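Local atomic coordinates of VP1 (Merkel cell polyomavirus, PDB entry 4FMH), a protein that forms the pentameric building block of the Merkel cell polyomavirus capsid and binds sialylated glycans at a site required for infection. Residues Glu140-Gln145 / Trp200-Ser205; Asn207-Tyr212 / Gly243-Gly248; Met32-Pro37 / Tyr48-Gln53. One frame throughout, in Å; residues are numbered along the deposited sequence.

Contact 1: residues Glu140-Gln145 / Trp200-Ser205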
loop_
_atom_site.group_PDB
_atom_site.type_symbol
_atom_site.label_atom_id
_atom_site.label_comp_id
_atom_site.label_asym_id
_atom_site.label_seq_id
_atom_site.Cartn_x
_atom_site.Cartn_y
_atom_site.Cartn_z
ATOM N N GLU B 140 8.721 17.703 -27.870
ATOM C CA GLU B 140 10.137 18.042 -27.991
ATOM C C GLU B 140 10.898 17.155 -26.997
ATOM O O GLU B 140 10.266 16.524 -26.142
ATOM C CB GLU B 140 10.368 19.529 -27.702
ATOM C CG GLU B 140 10.020 19.977 -26.288
ATOM C CD GLU B 140 9.994 21.487 -26.160
ATOM O OE1 GLU B 140 10.987 22.061 -25.669
ATOM O OE2 GLU B 140 8.986 22.100 -26.574
ATOM N N PRO B 141 12.246 17.097 -27.103
ATOM C CA PRO B 141 12.994 16.222 -26.195
ATOM C C PRO B 141 12.722 16.539 -24.726
ATOM O O PRO B 141 12.502 17.705 -24.369
ATOM C CB PRO B 141 14.459 16.533 -26.521
ATOM C CG PRO B 141 14.449 17.103 -27.903
ATOM C CD PRO B 141 13.131 17.797 -28.060
ATOM N N LEU B 142 12.731 15.502 -23.890
ATOM C CA LEU B 142 12.579 15.673 -22.446
ATOM C C LEU B 142 13.799 16.408 -21.881
ATOM O O LEU B 142 14.945 16.068 -22.202
ATOM C CB LEU B 142 12.418 14.312 -21.768
ATOM C CG LEU B 142 12.070 14.286 -20.281
ATOM C CD1 LEU B 142 10.634 14.748 -20.070
ATOM C CD2 LEU B 142 12.283 12.883 -19.712
ATOM N N ASP B 143 13.547 17.425 -21.063
ATOM C CA ASP B 143 14.625 18.168 -20.418
ATOM C C ASP B 143 15.130 17.379 -19.222
ATOM O O ASP B 143 14.336 16.878 -18.428
ATOM C CB ASP B 143 14.148 19.556 -19.979
ATOM C CG ASP B 143 13.758 20.442 -21.163
ATOM O OD1 ASP B 143 14.638 20.728 -21.997
ATOM O OD2 ASP B 143 12.574 20.843 -21.257
ATOM N N LEU B 144 16.451 17.285 -19.095
ATOM C CA LEU B 144 17.070 16.508 -18.017
ATOM C C LEU B 144 17.869 17.370 -17.055
ATOM O O LEU B 144 18.469 18.366 -17.450
ATOM C CB LEU B 144 17.987 15.425 -18.597
ATOM C CG LEU B 144 17.374 14.410 -19.566
ATOM C CD1 LEU B 144 18.457 13.548 -20.221
ATOM C CD2 LEU B 144 16.331 13.538 -18.872
ATOM N N GLN B 145 17.879 16.959 -15.791
ATOM C CA GLN B 145 18.704 17.568 -14.761
ATOM C C GLN B 145 19.700 16.504 -14.305
ATOM O O GLN B 145 19.317 15.360 -14.055
ATOM C CB GLN B 145 17.836 18.030 -13.579
ATOM C CG GLN B 145 18.623 18.455 -12.325
ATOM C CD GLN B 145 19.439 19.728 -12.518
ATOM O OE1 GLN B 145 18.892 20.790 -12.824
ATOM N NE2 GLN B 145 20.756 19.633 -12.310
ATOM N N TRP B 200 20.916 11.199 -14.702
ATOM C CA TRP B 200 19.936 12.157 -15.238
ATOM C C TRP B 200 18.516 11.861 -14.779
ATOM O O TRP B 200 18.067 10.707 -14.802
ATOM C CB TRP B 200 19.948 12.130 -16.768
ATOM C CG TRP B 200 21.261 12.470 -17.400
ATOM C CD1 TRP B 200 22.129 11.606 -17.997
ATOM C CD2 TRP B 200 21.853 13.772 -17.505
ATOM N NE1 TRP B 200 23.232 12.284 -18.460
ATOM C CE2 TRP B 200 23.084 13.617 -18.180
ATOM C CE3 TRP B 200 21.458 15.056 -17.100
ATOM C CZ2 TRP B 200 23.931 14.699 -18.463
ATOM C CZ3 TRP B 200 22.303 16.130 -17.372
ATOM C CH2 TRP B 200 23.529 15.940 -18.044
ATOM N N CYS B 201 17.807 12.914 -14.383
ATOM C CA CYS B 201 16.401 12.812 -14.027
ATOM C C CYS B 201 15.631 13.886 -14.796
ATOM O O CYS B 201 16.245 14.839 -15.284
ATOM C CB CYS B 201 16.226 12.981 -12.517
ATOM S SG CYS B 201 16.672 14.618 -11.875
ATOM N N PRO B 202 14.296 13.742 -14.921
ATOM C CA PRO B 202 13.532 14.793 -15.599
ATOM C C PRO B 202 13.661 16.124 -14.858
ATOM O O PRO B 202 13.619 16.140 -13.629
ATOM C CB PRO B 202 12.083 14.285 -15.524
ATOM C CG PRO B 202 12.197 12.814 -15.289
ATOM C CD PRO B 202 13.423 12.652 -14.447
ATOM N N ASP B 203 13.847 17.214 -15.605
ATOM C CA ASP B 203 14.061 18.543 -15.033
ATOM C C ASP B 203 12.708 19.232 -14.799
ATOM O O ASP B 203 12.030 19.611 -15.761
ATOM C CB ASP B 203 14.950 19.376 -15.971
ATOM C CG ASP B 203 15.249 20.780 -15.436
ATOM O OD1 ASP B 203 14.739 21.178 -14.365
ATOM O OD2 ASP B 203 16.001 21.500 -16.114
ATOM N N PRO B 204 12.306 19.399 -13.519
ATOM C CA PRO B 204 10.968 19.955 -13.263
ATOM C C PRO B 204 10.877 21.467 -13.489
ATOM O O PRO B 204 9.775 22.020 -13.478
ATOM C CB PRO B 204 10.718 19.601 -11.792
ATOM C CG PRO B 204 12.094 19.592 -11.191
ATOM C CD PRO B 204 12.994 19.025 -12.266
ATOM N N SER B 205 12.018 22.125 -13.700
ATOM C CA SER B 205 12.027 23.562 -13.968
ATOM C C SER B 205 11.752 23.863 -15.441
ATOM O O SER B 205 11.548 25.014 -15.822
ATOM C CB SER B 205 13.352 24.202 -13.526
ATOM O OG SER B 205 14.412 23.871 -14.402
HETATM O O HOH W 1 17.033 20.517 -18.416
HETATM O O HOH W 2 16.311 21.214 -12.146
#

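Contact 2: residues Asn207-Tyr212 / Gly243-Gly248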
loop_
_atom_site.group_PDB
_atom_site.type_symbol
_atom_site.label_atom_id
_atom_site.label_comp_id
_atom_site.label_asym_id
_atom_site.label_seq_id
_atom_site.Cartn_x
_atom_site.Cartn_y
_atom_site.Cartn_z
ATOM N N ASN B 207 10.429 21.362 -19.178
ATOM C CA ASN B 207 9.410 20.383 -19.599
ATOM C C ASN B 207 7.969 20.906 -19.645
ATOM O O ASN B 207 7.023 20.173 -19.354
ATOM C CB ASN B 207 9.506 19.108 -18.747
ATOM C CG ASN B 207 10.704 18.271 -19.109
ATOM O OD1 ASN B 207 10.914 17.958 -20.279
ATOM N ND2 ASN B 207 11.511 17.907 -18.107
ATOM N N GLU B 208 7.815 22.169 -20.031
ATOM C CA GLU B 208 6.496 22.783 -20.186
ATOM C C GLU B 208 5.675 22.035 -21.241
ATOM O O GLU B 208 4.455 21.929 -21.129
ATOM C CB GLU B 208 6.628 24.267 -20.565
ATOM C CG GLU B 208 7.185 25.177 -19.448
ATOM C CD GLU B 208 8.722 25.339 -19.456
ATOM O OE1 GLU B 208 9.215 26.190 -18.676
ATOM O OE2 GLU B 208 9.438 24.641 -20.225
ATOM N N ASN B 209 6.367 21.495 -22.242
ATOM C CA ASN B 209 5.741 20.858 -23.395
ATOM C C ASN B 209 5.897 19.322 -23.400
ATOM O O ASN B 209 5.835 18.676 -24.452
ATOM C CB ASN B 209 6.295 21.496 -24.677
ATOM C CG ASN B 209 5.443 21.202 -25.902
ATOM O OD1 ASN B 209 4.213 21.172 -25.833
ATOM N ND2 ASN B 209 6.101 20.990 -27.035
ATOM N N SER B 210 6.110 18.760 -22.208
ATOM C CA SER B 210 6.128 17.311 -21.981
ATOM C C SER B 210 5.305 16.965 -20.741
ATOM O O SER B 210 5.081 17.815 -19.884
ATOM C CB SER B 210 7.560 16.808 -21.779
ATOM O OG SER B 210 8.340 16.938 -22.958
ATOM N N ARG B 211 4.855 15.712 -20.666
ATOM C CA ARG B 211 4.267 15.152 -19.456
ATOM C C ARG B 211 5.092 13.934 -19.075
ATOM O O ARG B 211 5.332 13.059 -19.913
ATOM C CB ARG B 211 2.807 14.738 -19.689
ATOM C CG ARG B 211 1.931 15.780 -20.379
ATOM C CD ARG B 211 1.682 17.013 -19.513
ATOM N NE ARG B 211 0.834 17.979 -20.216
ATOM C CZ ARG B 211 1.277 19.038 -20.901
ATOM N NH1 ARG B 211 2.576 19.314 -20.979
ATOM N NH2 ARG B 211 0.409 19.835 -21.509
ATOM N N TYR B 212 5.557 13.878 -17.829
ATOM C CA TYR B 212 6.317 12.710 -17.382
ATOM C C TYR B 212 5.807 12.196 -16.047
ATOM O O TYR B 212 5.238 12.959 -15.259
ATOM C CB TYR B 212 7.825 12.992 -17.338
ATOM C CG TYR B 212 8.261 14.030 -16.335
ATOM C CD1 TYR B 212 8.440 13.703 -14.984
ATOM C CD2 TYR B 212 8.535 15.339 -16.743
ATOM C CE1 TYR B 212 8.854 14.674 -14.055
ATOM C CE2 TYR B 212 8.954 16.305 -15.832
ATOM C CZ TYR B 212 9.112 15.967 -14.495
ATOM O OH TYR B 212 9.527 16.931 -13.602
ATOM N N GLY B 243 -2.658 19.654 -24.435
ATOM C CA GLY B 243 -1.626 18.626 -24.395
ATOM C C GLY B 243 -0.317 19.100 -25.009
ATOM O O GLY B 243 -0.245 20.208 -25.561
ATOM N N PRO B 244 0.736 18.266 -24.923
ATOM C CA PRO B 244 2.002 18.573 -25.603
ATOM C C PRO B 244 1.792 18.855 -27.096
ATOM O O PRO B 244 1.025 18.149 -27.762
ATOM C CB PRO B 244 2.815 17.296 -25.413
ATOM C CG PRO B 244 2.284 16.722 -24.134
ATOM C CD PRO B 244 0.812 16.999 -24.170
ATOM N N LEU B 245 2.458 19.891 -27.597
ATOM C CA LEU B 245 2.305 20.308 -28.983
ATOM C C LEU B 245 3.561 19.931 -29.760
ATOM O O LEU B 245 4.667 20.340 -29.403
ATOM C CB LEU B 245 2.031 21.812 -29.065
ATOM C CG LEU B 245 0.757 22.318 -28.384
ATOM C CD1 LEU B 245 0.788 23.839 -28.257
ATOM C CD2 LEU B 245 -0.491 21.863 -29.131
ATOM N N CYS B 246 3.379 19.152 -30.819
ATOM C CA CYS B 246 4.504 18.517 -31.501
ATOM C C CYS B 246 5.229 19.441 -32.475
ATOM O O CYS B 246 4.770 19.682 -33.594
ATOM C CB CYS B 246 4.057 17.223 -32.169
ATOM S SG CYS B 246 3.433 15.995 -30.978
ATOM N N LYS B 247 6.367 19.955 -32.022
ATOM C CA LYS B 247 7.192 20.869 -32.811
ATOM C C LYS B 247 7.903 20.131 -33.945
ATOM O O LYS B 247 8.435 19.029 -33.751
ATOM C CB LYS B 247 8.186 21.606 -31.905
ATOM C CG LYS B 247 7.512 22.655 -31.030
ATOM C CD LYS B 247 8.382 23.113 -29.878
ATOM C CE LYS B 247 7.641 24.158 -29.046
ATOM N NZ LYS B 247 8.351 24.485 -27.774
ATOM N N GLY B 248 7.880 20.733 -35.131
ATOM C CA GLY B 248 8.445 20.112 -36.328
ATOM C C GLY B 248 7.801 18.776 -36.657
ATOM O O GLY B 248 8.435 17.914 -37.273
#

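Contact 3: residues Met32-Pro37 / Tyr48-Gln53. With SIA (N-acetyl-alpha-neuraminic acid), chain U.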
loop_
_atom_site.group_PDB
_atom_site.type_symbol
_atom_site.label_atom_id
_atom_site.label_comp_id
_atom_site.label_asym_id
_atom_site.label_seq_id
_atom_site.Cartn_x
_atom_site.Cartn_y
_atom_site.Cartn_z
ATOM N N MET B 32 19.620 -1.318 -20.898
ATOM C CA MET B 32 20.184 -1.584 -19.577
ATOM C C MET B 32 21.709 -1.556 -19.514
ATOM O O MET B 32 22.287 -1.522 -18.424
ATOM C CB MET B 32 19.676 -2.941 -19.077
ATOM C CG MET B 32 18.166 -2.996 -18.844
ATOM S SD MET B 32 17.601 -1.934 -17.491
ATOM C CE MET B 32 16.926 -0.523 -18.366
ATOM N N GLY B 33 22.362 -1.585 -20.673
ATOM C CA GLY B 33 23.819 -1.566 -20.724
ATOM C C GLY B 33 24.317 -2.431 -21.862
ATOM O O GLY B 33 25.152 -1.995 -22.648
ATOM N N VAL B 34 23.821 -3.666 -21.934
ATOM C CA VAL B 34 23.934 -4.459 -23.155
ATOM C C VAL B 34 22.719 -4.088 -24.005
ATOM O O VAL B 34 21.605 -4.592 -23.793
ATOM C CB VAL B 34 23.993 -5.977 -22.883
ATOM C CG1 VAL B 34 24.164 -6.751 -24.184
ATOM C CG2 VAL B 34 25.122 -6.296 -21.922
ATOM N N ASN B 35 22.945 -3.186 -24.956
ATOM C CA ASN B 35 21.854 -2.479 -25.614
ATOM C C ASN B 35 21.431 -3.004 -26.982
ATOM O O ASN B 35 20.423 -2.554 -27.539
ATOM C CB ASN B 35 22.161 -0.975 -25.653
ATOM C CG ASN B 35 22.195 -0.369 -24.263
ATOM O OD1 ASN B 35 21.660 -0.950 -23.319
ATOM N ND2 ASN B 35 22.826 0.793 -24.126
ATOM N N SER B 36 22.187 -3.961 -27.514
ATOM C CA SER B 36 21.859 -4.552 -28.801
ATOM C C SER B 36 21.713 -6.073 -28.712
ATOM O O SER B 36 22.482 -6.729 -28.005
ATOM C CB SER B 36 22.913 -4.170 -29.846
ATOM O OG SER B 36 22.738 -4.918 -31.036
ATOM N N PRO B 37 20.726 -6.637 -29.433
ATOM C CA PRO B 37 20.614 -8.094 -29.540
ATOM C C PRO B 37 21.486 -8.670 -30.666
ATOM O O PRO B 37 21.605 -9.894 -30.788
ATOM C CB PRO B 37 19.133 -8.294 -29.870
ATOM C CG PRO B 37 18.776 -7.076 -30.674
ATOM C CD PRO B 37 19.622 -5.947 -30.131
ATOM N N TYR B 48 19.920 -6.683 -19.902
ATOM C CA TYR B 48 20.577 -6.739 -18.597
ATOM C C TYR B 48 21.806 -5.823 -18.555
ATOM O O TYR B 48 22.280 -5.328 -19.594
ATOM C CB TYR B 48 21.028 -8.172 -18.262
ATOM C CG TYR B 48 19.929 -9.200 -18.175
ATOM C CD1 TYR B 48 19.358 -9.532 -16.941
ATOM C CD2 TYR B 48 19.471 -9.866 -19.321
ATOM C CE1 TYR B 48 18.348 -10.484 -16.850
ATOM C CE2 TYR B 48 18.463 -10.827 -19.237
ATOM C CZ TYR B 48 17.909 -11.122 -17.998
ATOM O OH TYR B 48 16.913 -12.061 -17.904
ATOM N N THR B 49 22.312 -5.606 -17.346
ATOM C CA THR B 49 23.627 -5.024 -17.141
ATOM C C THR B 49 24.623 -6.182 -17.077
ATOM O O THR B 49 24.235 -7.354 -17.185
ATOM C CB THR B 49 23.715 -4.239 -15.806
ATOM O OG1 THR B 49 23.485 -5.131 -14.705
ATOM C CG2 THR B 49 22.708 -3.099 -15.762
ATOM N N TYR B 50 25.904 -5.860 -16.906
ATOM C CA TYR B 50 26.866 -6.851 -16.427
ATOM C C TYR B 50 26.754 -6.920 -14.900
ATOM O O TYR B 50 25.753 -6.482 -14.326
ATOM C CB TYR B 50 28.300 -6.522 -16.882
ATOM C CG TYR B 50 28.608 -6.859 -18.331
ATOM C CD1 TYR B 50 27.651 -7.459 -19.160
ATOM C CD2 TYR B 50 29.878 -6.619 -18.862
ATOM C CE1 TYR B 50 27.945 -7.784 -20.480
ATOM C CE2 TYR B 50 30.181 -6.938 -20.179
ATOM C CZ TYR B 50 29.212 -7.517 -20.983
ATOM O OH TYR B 50 29.515 -7.833 -22.286
ATOM N N ASP B 51 27.767 -7.458 -14.234
ATOM C CA ASP B 51 27.689 -7.618 -12.786
ATOM C C ASP B 51 28.013 -6.324 -12.055
ATOM O O ASP B 51 29.065 -5.717 -12.267
ATOM C CB ASP B 51 28.574 -8.779 -12.326
ATOM C CG ASP B 51 28.192 -10.088 -12.988
ATOM O OD1 ASP B 51 29.104 -10.854 -13.367
ATOM O OD2 ASP B 51 26.974 -10.347 -13.146
ATOM N N LEU B 52 27.084 -5.899 -11.209
ATOM C CA LEU B 52 27.230 -4.664 -10.452
ATOM C C LEU B 52 27.939 -4.943 -9.133
ATOM O O LEU B 52 27.495 -5.778 -8.340
ATOM C CB LEU B 52 25.857 -4.021 -10.215
ATOM C CG LEU B 52 25.156 -3.512 -11.482
ATOM C CD1 LEU B 52 23.644 -3.516 -11.301
ATOM C CD2 LEU B 52 25.654 -2.128 -11.887
ATOM N N GLN B 53 29.048 -4.245 -8.911
ATOM C CA GLN B 53 29.880 -4.451 -7.729
ATOM C C GLN B 53 30.524 -3.147 -7.282
ATOM O O GLN B 53 30.993 -2.376 -8.122
ATOM C CB GLN B 53 31.019 -5.437 -8.027
ATOM C CG GLN B 53 30.617 -6.843 -8.434
ATOM C CD GLN B 53 31.804 -7.785 -8.469
ATOM O OE1 GLN B 53 32.233 -8.299 -7.434
ATOM N NE2 GLN B 53 32.343 -8.013 -9.664
HETATM C C1 SIA U . 29.936 -15.393 -12.260
HETATM C C2 SIA U . 30.020 -15.911 -13.697
HETATM C C3 SIA U . 28.635 -15.785 -14.361
HETATM C C4 SIA U . 28.257 -14.357 -14.771
HETATM C C5 SIA U . 29.379 -13.687 -15.561
HETATM C C6 SIA U . 30.735 -13.815 -14.855
HETATM C C7 SIA U . 31.860 -13.285 -15.765
HETATM C C8 SIA U . 33.181 -12.982 -15.041
HETATM C C9 SIA U . 33.978 -14.229 -14.670
HETATM C C10 SIA U . 28.836 -11.782 -17.014
HETATM C C11 SIA U . 28.453 -10.337 -17.057
HETATM N N5 SIA U . 29.012 -12.298 -15.792
HETATM O O1A SIA U . 28.859 -15.521 -11.628
HETATM O O1B SIA U . 30.944 -14.866 -11.727
HETATM O O4 SIA U . 27.066 -14.356 -15.580
HETATM O O6 SIA U . 31.001 -15.181 -14.470
HETATM O O7 SIA U . 32.072 -14.194 -16.855
HETATM O O8 SIA U . 34.014 -12.146 -15.860
HETATM O O9 SIA U . 33.734 -14.518 -13.292
HETATM O O10 SIA U . 28.978 -12.431 -18.038
#

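Contact 1: residues Glu140-Gln145 / Trp200-Ser205
In the small three-stranded antiparallel sheet of this jelly-roll capsid protein, Leu-144 and Gln-145 of the central strand 142-146 pair with Pro-202 and Cys-201 of strand 200-202, the outer strand of this chain's sheet, where Trp-200 O bonds to Ser-105 OG of a neighbouring subunit. Gln-145 and Cys-201 form a hydrogen-bonded pair, with Gln-145 N donating to Cys-201 O at 2.7 Å and Cys-201 N returning a bond to Gln-145 O at 2.9 Å. Leu-144 and Pro-202 follow as the non-hydrogen-bonded pair; the proline has no N-H to offer. One more backbone bond follows past the strand end, where Asp-203 N reaches Asp-143 O at 2.9 Å, coming from well above the carbonyl plane. Beside the backbone, Leu-144 CB lies 3.8 Å from Trp-200 CE3, and its CD1 comes near CB and CG of the same tryptophan, the two side chains crossing at about a right angle. Trp-200 NE1 points to Ile-164 O. Gln-145 and Cys-201 put their side chains on one face of the sheet, Gln-145 CB 4.0 Å from Cys-201 SG. CB of Asp-203 points toward the other strand, and with CG anti to N (chi1 -179°) the carboxylate lies where two waters tie it to that strand: one joins OD2 to Leu-144 O, the second joins OD1 to Gln-145 OE1. Asp-203 OD1 also closes an Asx turn by accepting from Ser-205 N at 3.0 Å, while Ser-205 OG donates to the same oxygen from the same face of the carboxylate. Lys-186 forms a salt bridge with Asp-203 OD2 and a hydrogen bond with Gln-145 OE1, and Gln-145 NE2 turns to Asp-182 O. With the N-H and hydroxyl of Ser-205, two waters and Lys-186 around it, the buried carboxylate is probably favoured in its charged form.

Contact 2: residues Asn207-Tyr212 / Gly243-Gly248
A type I beta turn, Asn-207 to Ser-210, leads into strand 210-217 of the large jelly-roll sheet, and here Asn-209 and Arg-211 meet Pro-244 and Leu-245 of the loop before strand 250-263. The Asn-209 side chain acts as a backbone mimic. Its OD1 accepts from Leu-245 N at 2.8 Å in a nearly straight bond (174°). Its ND2 donates to Leu-245 O, also at 2.8 Å and just as straight (177°). A single amide thus grips both polar backbone atoms of one residue, and the acceptor O of Leu-245 lies in the amide plane, which should restrict rotation of the amide. With CG anti to the asparagine N (chi1 -164°), the amide is carried out to the loop. ND2 also donates to Glu-140, whose OE2 forms a salt bridge with Lys-247 NZ; the extended lysine brings its CE past the same amide, 4.1 Å from Asn-209 ND2. Next to this pair of bonds, the pyrrolidine of Pro-244 is wedged against the strand: CB sits 3.5 Å from Asn-209 O, and CG lies against Arg-211 CG. The arginine chain bends at chi2, and this fold brings its guanidinium back across the proline. NH1 is held by two carbonyls of its own segment, Ser-210 O and, at a poorer angle, Glu-208 O, from within the turn. NE donates to Leu-236 O. The strand also borders a neighbouring subunit, where Tyr-212 N and O bond to Asn-230 and Ser-229 of that chain. At the loop, the flat guanidinium of Arg-211 is covered on one face by Pro-244 CD, which stands 3.8 Å above its plane, over its centre.

Contact 3: residues Met32-Pro37 / Tyr48-Gln53
Val-34 meets Tyr-48 and Tyr-50 where two irregular parts of one long loop between strands 11-28 and 71-76 run together, next to the sialic acid site of the capsid protein. From its backbone, N donates to Tyr-48 O at 3.3 Å in a nearly straight bond, and CB lies 3.8 Å from that same oxygen. Beyond CB the branches divide. CG1 is anti to the backbone N (chi1 -178°), which leaves CG2 beside that N and directed at the other segment, where it lies 3.8 Å from Tyr-48 O and 3.5 Å from Tyr-50 CE1. The valine and tyrosine side chains cross at about a right angle. The same ring then meets the ligand, as Tyr-50 CD1 lies 3.7 Å from C11, the acetamido methyl of the sialic acid. N5 of the sugar donates to Asp-51 OD1 at 2.8 Å, so one residue contacts the methyl and the next bonds the N-H; Lys-264, Ser-266 and Lys-268 also bond to the sugar, and Lys-264 forms a salt bridge with Asp-51 OD2. Val-34 therefore stands one layer behind the pocket wall. Before it, Met-32 O meets Thr-49 CG2 at 3.1 Å, a tight contact, while Thr-49 OG1 bonds to Tyr-50 O. Around the pair, Met-32 and Tyr-48 pack on strand 250-263, Thr-49 and Leu-52 bond through their backbones to Leu-271 and Met-269 of strand 269-287, and Tyr-48 OH reaches Leu-149 O of a further neighbouring subunit.

In the fold
From the N terminus, strand 11-28 leads into the long loop in which contact 3 closes a loop of ten intervening residues, joining 32-37 to 48-53 before strand 71-76 begins. Contact 1 then closes the excursion between strands 142-146 and 200-202, and contact 2 follows, linking the start of strand 210-217 to the loop ahead of strand 250-263. The three lie in series and none nests in or crosses another. Contacts 1 and 2 abut, their centres 12 Å apart, and a probable hydrogen bond from Asp-143 N to Asn-207 OD1 joins the small sheet to the turn leading into strand 210-217. Contact 3 lies on the opposite side of the chain's centre, and all three touch one neighbouring subunit.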